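Local structure of haloacid dehalogenase domain protein hydrolase (Planctomyces limnophilus, 4OVY) at residues Ile290-Asp293 with Asp297-Val300; Pro5-Ser10 with Arg14-Tyr19; Asp44-Cys49 with Leu255-Thr260. The protein probably acts as a metal-dependent hydrolase of the haloacid dehalogenase superfamily, possibly a phosphatase, and binds a calcium ion. One frame throughout, in Å; residues are numbered along the deposited sequence.

Interaction 1 of 3, residues Ile290-Asp293 with Asp297-Val300; sequences IVID and DWKV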
loop_
_atom_site.group_PDB
_atom_site.type_symbol
_atom_site.label_atom_id
_atom_site.label_comp_id
_atom_site.label_asym_id
_atom_site.label_seq_id
_atom_site.Cartn_x
_atom_site.Cartn_y
_atom_site.Cartn_z
ATOM N N ILE A 290 25.727 0.637 8.333
ATOM C CA ILE A 290 26.205 0.472 9.701
ATOM C C ILE A 290 25.751 -0.882 10.218
ATOM O O ILE A 290 24.559 -1.196 10.214
ATOM C CB ILE A 290 25.679 1.584 10.626
ATOM C CG1 ILE A 290 25.984 2.975 10.039
ATOM C CG2 ILE A 290 26.267 1.432 12.025
ATOM C CD1 ILE A 290 27.452 3.277 9.841
ATOM N N VAL A 291 26.712 -1.678 10.663
ATOM C CA VAL A 291 26.446 -3.028 11.117
ATOM C C VAL A 291 26.216 -3.042 12.628
ATOM O O VAL A 291 27.035 -2.544 13.395
ATOM C CB VAL A 291 27.602 -3.972 10.746
ATOM C CG1 VAL A 291 27.321 -5.388 11.236
ATOM C CG2 VAL A 291 27.818 -3.951 9.234
ATOM N N ILE A 292 25.091 -3.622 13.031
ATOM C CA ILE A 292 24.770 -3.850 14.432
ATOM C C ILE A 292 25.322 -5.217 14.848
ATOM O O ILE A 292 24.902 -6.252 14.319
ATOM C CB ILE A 292 23.246 -3.827 14.646
ATOM C CG1 ILE A 292 22.655 -2.480 14.218
ATOM C CG2 ILE A 292 22.888 -4.135 16.092
ATOM C CD1 ILE A 292 21.186 -2.552 13.860
ATOM N N ASP A 293 26.269 -5.211 15.788
ATOM C CA ASP A 293 26.829 -6.437 16.371
ATOM C C ASP A 293 25.954 -6.835 17.561
ATOM O O ASP A 293 26.059 -6.238 18.631
ATOM C CB ASP A 293 28.271 -6.160 16.814
ATOM C CG ASP A 293 28.989 -7.390 17.363
ATOM O OD1 ASP A 293 28.354 -8.304 17.918
ATOM O OD2 ASP A 293 30.229 -7.419 17.256
ATOM N N ASP A 297 26.437 -5.022 21.028
ATOM C CA ASP A 297 25.718 -3.737 20.964
ATOM C C ASP A 297 24.391 -3.706 21.714
ATOM O O ASP A 297 23.854 -2.627 21.952
ATOM C CB ASP A 297 25.471 -3.321 19.505
ATOM C CG ASP A 297 26.766 -3.112 18.717
ATOM O OD1 ASP A 297 27.864 -3.106 19.321
ATOM O OD2 ASP A 297 26.679 -2.948 17.484
ATOM N N TRP A 298 23.858 -4.874 22.063
ATOM C CA TRP A 298 22.535 -4.975 22.674
ATOM C C TRP A 298 22.623 -5.544 24.089
ATOM O O TRP A 298 23.167 -6.635 24.295
ATOM C CB TRP A 298 21.613 -5.856 21.806
ATOM C CG TRP A 298 21.127 -5.198 20.537
ATOM C CD1 TRP A 298 21.344 -3.906 20.136
ATOM C CD2 TRP A 298 20.287 -5.785 19.535
ATOM N NE1 TRP A 298 20.717 -3.666 18.946
ATOM C CE2 TRP A 298 20.055 -4.797 18.553
ATOM C CE3 TRP A 298 19.704 -7.044 19.375
ATOM C CZ2 TRP A 298 19.273 -5.033 17.419
ATOM C CZ3 TRP A 298 18.925 -7.281 18.240
ATOM C CH2 TRP A 298 18.720 -6.280 17.280
ATOM N N LYS A 299 22.067 -4.805 25.051
ATOM C CA LYS A 299 22.144 -5.160 26.470
ATOM C C LYS A 299 21.261 -6.358 26.786
ATOM O O LYS A 299 21.567 -7.146 27.679
ATOM C CB LYS A 299 21.703 -3.986 27.352
ATOM C CG LYS A 299 22.591 -2.750 27.289
ATOM C CD LYS A 299 22.119 -1.721 28.321
ATOM C CE LYS A 299 22.611 -0.316 28.029
ATOM N NZ LYS A 299 24.052 -0.175 28.336
ATOM N N VAL A 300 20.150 -6.455 26.063
ATOM C CA VAL A 300 19.247 -7.601 26.124
ATOM C C VAL A 300 18.800 -7.908 24.704
ATOM O O VAL A 300 18.872 -7.045 23.838
ATOM C CB VAL A 300 18.010 -7.334 27.028
ATOM C CG1 VAL A 300 18.451 -7.016 28.447
ATOM C CG2 VAL A 300 17.140 -6.207 26.483
HETATM O O HOH W 1 27.475 -0.999 15.870
#
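Asp-293 and Asp-297 clasp each other across a strand-to-helix turn: strand 290-293, at an edge of the Rossmann-like HAD sheet, ends here and the short helix 294-297 begins. The backbone N of Asp-293 gives its hydrogen to OD2 of Asp-297 at 2.9 Å, approaching from well above the carboxylate plane, 58° out of it. In return the backbone N of Asp-297 donates to the carbonyl O of Asp-293 at 2.7 Å. OD2 of Asp-297 also accepts from water 1, which donates its other hydrogen to O of Val-291, 3.0 Å away, so one carboxylate oxygen ties down both the last N-H of the strand and, through the water, the carbonyl of Val-291. Aspartate suits position 297 because its short side chain, with CG anti to its own carbonyl carbon (chi1 -62°), turns back beside the backbone N toward the strand. The carboxylate of Asp-293 serves other partners: OD1 caps the helix by accepting from N of Arg-296 and also bonds OG1 of Thr-260. Branched Ile-292 supplies the apolar part, packing obliquely against the indole of Trp-298, whose ring also meets Trp-7 edge-to-face. The methyl CG2 of Ile-292 lies 3.6 Å from NE1 of Trp-298.

Interaction 2 of 3, residues Pro5-Ser10 with Arg14-Tyr19; sequences PSWNDS and RAILEY. With EDO (1,2-ethanediol), chain G.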
loop_
_atom_site.group_PDB
_atom_site.type_symbol
_atom_site.label_atom_id
_atom_site.label_comp_id
_atom_site.label_asym_id
_atom_site.label_seq_id
_atom_site.Cartn_x
_atom_site.Cartn_y
_atom_site.Cartn_z
ATOM N N PRO A 5 17.361 2.537 25.482
ATOM C CA PRO A 5 18.021 2.087 26.719
ATOM C C PRO A 5 18.704 0.719 26.644
ATOM O O PRO A 5 19.637 0.467 27.405
ATOM C CB PRO A 5 16.880 2.059 27.746
ATOM C CG PRO A 5 15.630 2.007 26.947
ATOM C CD PRO A 5 15.913 2.734 25.671
ATOM N N SER A 6 18.246 -0.152 25.749
ATOM C CA SER A 6 18.856 -1.478 25.579
ATOM C C SER A 6 20.035 -1.478 24.600
ATOM O O SER A 6 20.599 -2.536 24.324
ATOM C CB SER A 6 17.806 -2.501 25.118
ATOM O OG SER A 6 16.841 -2.705 26.130
ATOM N N TRP A 7 20.403 -0.302 24.083
ATOM C CA TRP A 7 21.529 -0.171 23.167
ATOM C C TRP A 7 22.745 0.391 23.889
ATOM O O TRP A 7 22.677 1.483 24.450
ATOM C CB TRP A 7 21.181 0.766 22.008
ATOM C CG TRP A 7 20.064 0.295 21.107
ATOM C CD1 TRP A 7 18.747 0.132 21.439
ATOM C CD2 TRP A 7 20.169 -0.044 19.721
ATOM N NE1 TRP A 7 18.029 -0.288 20.346
ATOM C CE2 TRP A 7 18.876 -0.404 19.276
ATOM C CE3 TRP A 7 21.229 -0.075 18.807
ATOM C CZ2 TRP A 7 18.617 -0.799 17.961
ATOM C CZ3 TRP A 7 20.968 -0.461 17.494
ATOM C CH2 TRP A 7 19.673 -0.818 17.086
ATOM N N ASN A 8 23.852 -0.354 23.857
ATOM C CA ASN A 8 25.154 0.123 24.337
ATOM C C ASN A 8 25.682 1.214 23.417
ATOM O O ASN A 8 25.181 1.391 22.306
ATOM C CB ASN A 8 26.193 -1.011 24.321
ATOM C CG ASN A 8 25.916 -2.084 25.344
ATOM O OD1 ASN A 8 25.482 -1.804 26.464
ATOM N ND2 ASN A 8 26.188 -3.325 24.972
ATOM N N ASP A 9 26.724 1.919 23.856
ATOM C CA ASP A 9 27.417 2.824 22.961
ATOM C C ASP A 9 28.045 1.962 21.865
ATOM O O ASP A 9 28.694 0.968 22.155
ATOM C CB ASP A 9 28.485 3.637 23.692
ATOM C CG ASP A 9 29.104 4.721 22.811
ATOM O OD1 ASP A 9 28.502 5.124 21.783
ATOM O OD2 ASP A 9 30.208 5.173 23.146
ATOM N N SER A 10 27.806 2.337 20.614
ATOM C CA SER A 10 28.271 1.580 19.468
ATOM C C SER A 10 28.184 2.453 18.227
ATOM O O SER A 10 27.538 3.493 18.251
ATOM C CB SER A 10 27.398 0.334 19.267
ATOM O OG SER A 10 26.098 0.675 18.801
ATOM N N ARG A 14 25.243 5.441 17.823
ATOM C CA ARG A 14 25.702 6.790 17.475
ATOM C C ARG A 14 25.091 7.262 16.162
ATOM O O ARG A 14 24.599 8.387 16.070
ATOM C CB ARG A 14 27.229 6.858 17.406
ATOM C CG ARG A 14 27.897 6.727 18.765
ATOM C CD ARG A 14 29.376 7.067 18.723
ATOM N NE ARG A 14 30.169 6.078 18.000
ATOM C CZ ARG A 14 30.626 4.932 18.505
ATOM N NH1 ARG A 14 30.373 4.578 19.763
ATOM N NH2 ARG A 14 31.350 4.126 17.735
ATOM N N ALA A 15 25.111 6.392 15.157
ATOM C CA ALA A 15 24.560 6.713 13.842
ATOM C C ALA A 15 23.058 6.979 13.890
ATOM O O ALA A 15 22.577 7.917 13.260
ATOM C CB ALA A 15 24.851 5.590 12.858
ATOM N N ILE A 16 22.321 6.152 14.629
ATOM C CA ILE A 16 20.876 6.297 14.718
ATOM C C ILE A 16 20.512 7.619 15.385
ATOM O O ILE A 16 19.725 8.390 14.839
ATOM C CB ILE A 16 20.219 5.121 15.467
ATOM C CG1 ILE A 16 20.309 3.852 14.616
ATOM C CG2 ILE A 16 18.761 5.435 15.787
ATOM C CD1 ILE A 16 20.021 2.583 15.381
ATOM N N LEU A 17 21.103 7.885 16.548
ATOM C CA LEU A 17 20.781 9.103 17.297
ATOM C C LEU A 17 21.148 10.358 16.507
ATOM O O LEU A 17 20.359 11.296 16.439
ATOM C CB LEU A 17 21.469 9.101 18.667
ATOM C CG LEU A 17 21.014 8.014 19.648
ATOM C CD1 LEU A 17 21.938 7.983 20.856
ATOM C CD2 LEU A 17 19.565 8.204 20.084
ATOM N N GLU A 18 22.336 10.354 15.899
ATOM C CA GLU A 18 22.831 11.484 15.104
ATOM C C GLU A 18 21.931 11.755 13.896
ATOM O O GLU A 18 21.552 12.901 13.622
ATOM C CB GLU A 18 24.267 11.201 14.632
ATOM C CG GLU A 18 24.963 12.345 13.901
ATOM C CD GLU A 18 26.487 12.195 13.894
ATOM O OE1 GLU A 18 26.970 11.070 13.616
ATOM O OE2 GLU A 18 27.204 13.198 14.173
ATOM N N TYR A 19 21.595 10.693 13.179
ATOM C CA TYR A 19 20.789 10.816 11.973
ATOM C C TYR A 19 19.374 11.302 12.286
ATOM O O TYR A 19 18.871 12.227 11.642
ATOM C CB TYR A 19 20.740 9.479 11.239
ATOM C CG TYR A 19 20.041 9.556 9.909
ATOM C CD1 TYR A 19 20.667 10.142 8.815
ATOM C CD2 TYR A 19 18.761 9.038 9.738
ATOM C CE1 TYR A 19 20.039 10.213 7.584
ATOM C CE2 TYR A 19 18.119 9.102 8.502
ATOM C CZ TYR A 19 18.762 9.696 7.433
ATOM O OH TYR A 19 18.143 9.772 6.208
HETATM C C1 EDO G . 26.465 -7.544 25.957
HETATM O O1 EDO G . 27.176 -6.507 25.277
HETATM C C2 EDO G . 25.616 -6.956 27.081
HETATM O O2 EDO G . 25.679 -5.525 27.062
#
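Asp-9 and Arg-14 form the charged part of this helix start. NH1 of Arg-14 reaches OD1 of Asp-9 at 2.8 Å in a salt bridge; the oxygen lies near the guanidinium plane, whereas the two group planes stand 84° apart. The bend at chi3 (-70°) folds the arginine back, bringing its guanidinium over O of Ser-10, which sits 3.3 Å above the group's centre. The same NH1 also bonds a citrate, probably from the crystallisation liquor.

Among backbone bonds, N of Arg-14 donates to O of Ser-10 at 3.0 Å, closing the first turn of helix 11-24. Ser-10 is its N-cap, with OG accepting from N of Arg-13, a task a short hydroxyl side chain performs well.

Asn-8 uses both ends of its amide: ND2 donates to O of Arg-296 and to O2 of an ethanediol, while OD1 accepts from NZ of Lys-299. A leucine here would probably leave that ammonium and the Arg-296 carbonyl without their amide partner.

The apolar contact is CD1 of Ile-16 against CH2 of Trp-7, 3.8 Å away. Beyond it, Ile-16 packs on Leu-146 of helix 141-152 and Leu-255 of strand 253-260, and Trp-7 on Ile-292 of strand 290-293.

Interaction 3 of 3, residues Asp44-Cys49 with Leu255-Thr260; sequences DGTLWC and LIVHHT. With CA (calcium ion), chain J; EDO (1,2-ethanediol), chain H.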
loop_
_atom_site.group_PDB
_atom_site.type_symbol
_atom_site.label_atom_id
_atom_site.label_comp_id
_atom_site.label_asym_id
_atom_site.label_seq_id
_atom_site.Cartn_x
_atom_site.Cartn_y
_atom_site.Cartn_z
ATOM N N ASP A 44 11.827 -10.969 9.396
ATOM C CA ASP A 44 12.624 -12.151 9.757
ATOM C C ASP A 44 14.100 -11.773 9.906
ATOM O O ASP A 44 14.692 -11.264 8.973
ATOM C CB ASP A 44 12.509 -13.234 8.680
ATOM C CG ASP A 44 11.097 -13.771 8.513
ATOM O OD1 ASP A 44 10.305 -13.776 9.481
ATOM O OD2 ASP A 44 10.785 -14.213 7.392
ATOM N N GLY A 45 14.678 -12.007 11.080
ATOM C CA GLY A 45 16.098 -11.767 11.313
ATOM C C GLY A 45 16.465 -10.319 11.590
ATOM O O GLY A 45 17.621 -10.021 11.890
ATOM N N THR A 46 15.487 -9.421 11.477
ATOM C CA THR A 46 15.701 -7.996 11.686
ATOM C C THR A 46 14.913 -7.524 12.917
ATOM O O THR A 46 15.473 -6.855 13.784
ATOM C CB THR A 46 15.306 -7.206 10.428
ATOM O OG1 THR A 46 16.226 -7.516 9.370
ATOM C CG2 THR A 46 15.329 -5.703 10.679
ATOM N N LEU A 47 13.627 -7.869 12.977
ATOM C CA LEU A 47 12.759 -7.549 14.116
ATOM C C LEU A 47 12.533 -8.739 15.051
ATOM O O LEU A 47 12.198 -8.555 16.224
ATOM C CB LEU A 47 11.402 -7.044 13.621
ATOM C CG LEU A 47 11.391 -5.728 12.838
ATOM C CD1 LEU A 47 9.984 -5.347 12.411
ATOM C CD2 LEU A 47 12.005 -4.602 13.666
ATOM N N TRP A 48 12.672 -9.956 14.529
ATOM C CA TRP A 48 12.479 -11.158 15.328
ATOM C C TRP A 48 13.292 -12.333 14.797
ATOM O O TRP A 48 13.894 -12.254 13.728
ATOM C CB TRP A 48 10.988 -11.505 15.435
ATOM C CG TRP A 48 10.345 -12.116 14.222
ATOM C CD1 TRP A 48 10.805 -12.099 12.932
ATOM C CD2 TRP A 48 9.088 -12.805 14.186
ATOM N NE1 TRP A 48 9.921 -12.749 12.109
ATOM C CE2 TRP A 48 8.858 -13.185 12.850
ATOM C CE3 TRP A 48 8.133 -13.132 15.153
ATOM C CZ2 TRP A 48 7.721 -13.881 12.462
ATOM C CZ3 TRP A 48 7.002 -13.829 14.761
ATOM C CH2 TRP A 48 6.809 -14.198 13.432
ATOM N N CYS A 49 13.280 -13.424 15.545
ATOM C CA CYS A 49 14.134 -14.569 15.279
ATOM C C CYS A 49 13.695 -15.373 14.045
ATOM O O CYS A 49 12.505 -15.584 13.837
ATOM C CB CYS A 49 14.123 -15.454 16.517
ATOM S SG CYS A 49 15.281 -16.815 16.456
ATOM N N LEU A 255 21.109 0.203 7.967
ATOM C CA LEU A 255 21.730 -0.637 8.979
ATOM C C LEU A 255 21.476 -2.110 8.724
ATOM O O LEU A 255 20.464 -2.491 8.128
ATOM C CB LEU A 255 21.242 -0.260 10.381
ATOM C CG LEU A 255 21.597 1.180 10.787
ATOM C CD1 LEU A 255 20.340 2.029 10.835
ATOM C CD2 LEU A 255 22.304 1.224 12.133
ATOM N N ILE A 256 22.411 -2.923 9.198
ATOM C CA ILE A 256 22.342 -4.369 9.077
ATOM C C ILE A 256 22.443 -5.006 10.465
ATOM O O ILE A 256 23.373 -4.726 11.219
ATOM C CB ILE A 256 23.488 -4.906 8.197
ATOM C CG1 ILE A 256 23.306 -4.430 6.754
ATOM C CG2 ILE A 256 23.549 -6.431 8.269
ATOM C CD1 ILE A 256 24.521 -4.660 5.882
ATOM N N VAL A 257 21.491 -5.871 10.786
ATOM C CA VAL A 257 21.538 -6.644 12.022
ATOM C C VAL A 257 22.395 -7.888 11.780
ATOM O O VAL A 257 22.005 -8.779 11.009
ATOM C CB VAL A 257 20.127 -7.062 12.495
ATOM C CG1 VAL A 257 20.203 -7.864 13.788
ATOM C CG2 VAL A 257 19.228 -5.848 12.661
ATOM N N HIS A 258 23.557 -7.929 12.435
ATOM C CA HIS A 258 24.505 -9.025 12.320
ATOM C C HIS A 258 24.361 -9.974 13.504
ATOM O O HIS A 258 24.562 -9.593 14.665
ATOM C CB HIS A 258 25.937 -8.472 12.230
ATOM C CG HIS A 258 26.967 -9.482 11.819
ATOM N ND1 HIS A 258 28.322 -9.252 11.942
ATOM C CD2 HIS A 258 26.845 -10.725 11.297
ATOM C CE1 HIS A 258 28.990 -10.304 11.505
ATOM N NE2 HIS A 258 28.117 -11.215 11.109
ATOM N N HIS A 259 24.010 -11.216 13.203
ATOM C CA HIS A 259 23.770 -12.226 14.231
ATOM C C HIS A 259 25.066 -12.882 14.671
ATOM O O HIS A 259 25.517 -13.871 14.083
ATOM C CB HIS A 259 22.779 -13.254 13.708
ATOM C CG HIS A 259 21.422 -12.681 13.460
ATOM N ND1 HIS A 259 20.362 -12.883 14.315
ATOM C CD2 HIS A 259 20.968 -11.861 12.485
ATOM C CE1 HIS A 259 19.303 -12.241 13.858
ATOM N NE2 HIS A 259 19.645 -11.608 12.750
ATOM N N THR A 260 25.650 -12.311 15.719
ATOM C CA THR A 260 26.959 -12.700 16.224
ATOM C C THR A 260 26.895 -13.375 17.598
ATOM O O THR A 260 27.935 -13.769 18.138
ATOM C CB THR A 260 27.842 -11.451 16.371
ATOM O OG1 THR A 260 27.132 -10.457 17.126
ATOM C CG2 THR A 260 28.214 -10.891 14.996
HETATM CA CA CA J . 15.732 -11.101 6.748
HETATM C C1 EDO H . 11.228 -14.833 4.396
HETATM O O1 EDO H . 11.850 -13.749 5.104
HETATM C C2 EDO H . 11.987 -15.125 3.107
HETATM O O2 EDO H . 12.357 -13.897 2.467
HETATM O O HOH W 2 15.973 -10.366 4.039
HETATM O O HOH W 3 15.995 -13.130 6.329
#
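The imidazole of His-259 meets the loop 44-49 with its edge: NE2 donates to the carbonyl O of Gly-45 at 2.7 Å. The acceptor lies almost in the ring plane, and the donor in turn sits in the carbonyl plane, on a lone pair of the oxygen. Tyr-268 stacks on the imidazole, while ND1, the second ring nitrogen, bonds OE2 of Glu-265, so both nitrogens are engaged and the rotation of the ring is fixed. Histidine suits the place because one flat group can link two partners in this way. The indole of Trp-48 meets that of Trp-171, outside the loop, with planes at about 30°; within the loop its NE1 donates to the anti lone pair of OD1 of Asp-44 at 2.8 Å.

Gly-45 has a positive phi (80°), a conformation that costs glycine little. The turn is further held by its N, which bonds O of Trp-48 at 2.8 Å. The methyls of Val-257 pack against the loop's carbonyls: with CG1 anti to the backbone N (chi1 -180°), CG1 comes 3.9 Å from O of Gly-45 and CG2 4.0 Å from O of Thr-46, a buried oxygen that finds no hydrogen-bond partner.

The loop carries Asp-44 and Thr-46 of a sequence consistent with the DxDx(T/V) motif of HAD enzymes, Asp-44 being its second aspartate. O of Asp-44 binds calcium at 2.5 Å, together with two waters, Asp-42 and Asn-234; OG1 of Thr-46 bonds OD1 of Asn-234, a second-shell link to the ion. This loop follows strand 38-41, and the strand it touches, 253-260, runs between parallel neighbours 230-233 and 290-293, with Val-257 packed on Val-232 and Ile-292.

Overall arrangement
Interactions 1 and 3 share the sheet, where strands 290-293 and 253-260 are parallel neighbours: N of Ile-292 lies 2.7 Å from O of Ile-256, and CG1 of Val-291 packs 3.5 Å from CB of His-258. Their centres are about 10 Å apart. Interaction 2 lies about 9 Å from interaction 1, centre to centre, and joins it through Lys-299, whose N is 2.8 Å from O of Ser-6. Interactions 2 and 3, about 16 Å apart between centres, touch more lightly, CG1 of Ile-16 lying 4.1 Å from CD2 of Leu-255. Interaction 3 holds part of the calcium site itself; the side chains of Ile-292 and Trp-7 lie about 8 and 11 Å from that of the calcium ligand Asn-234.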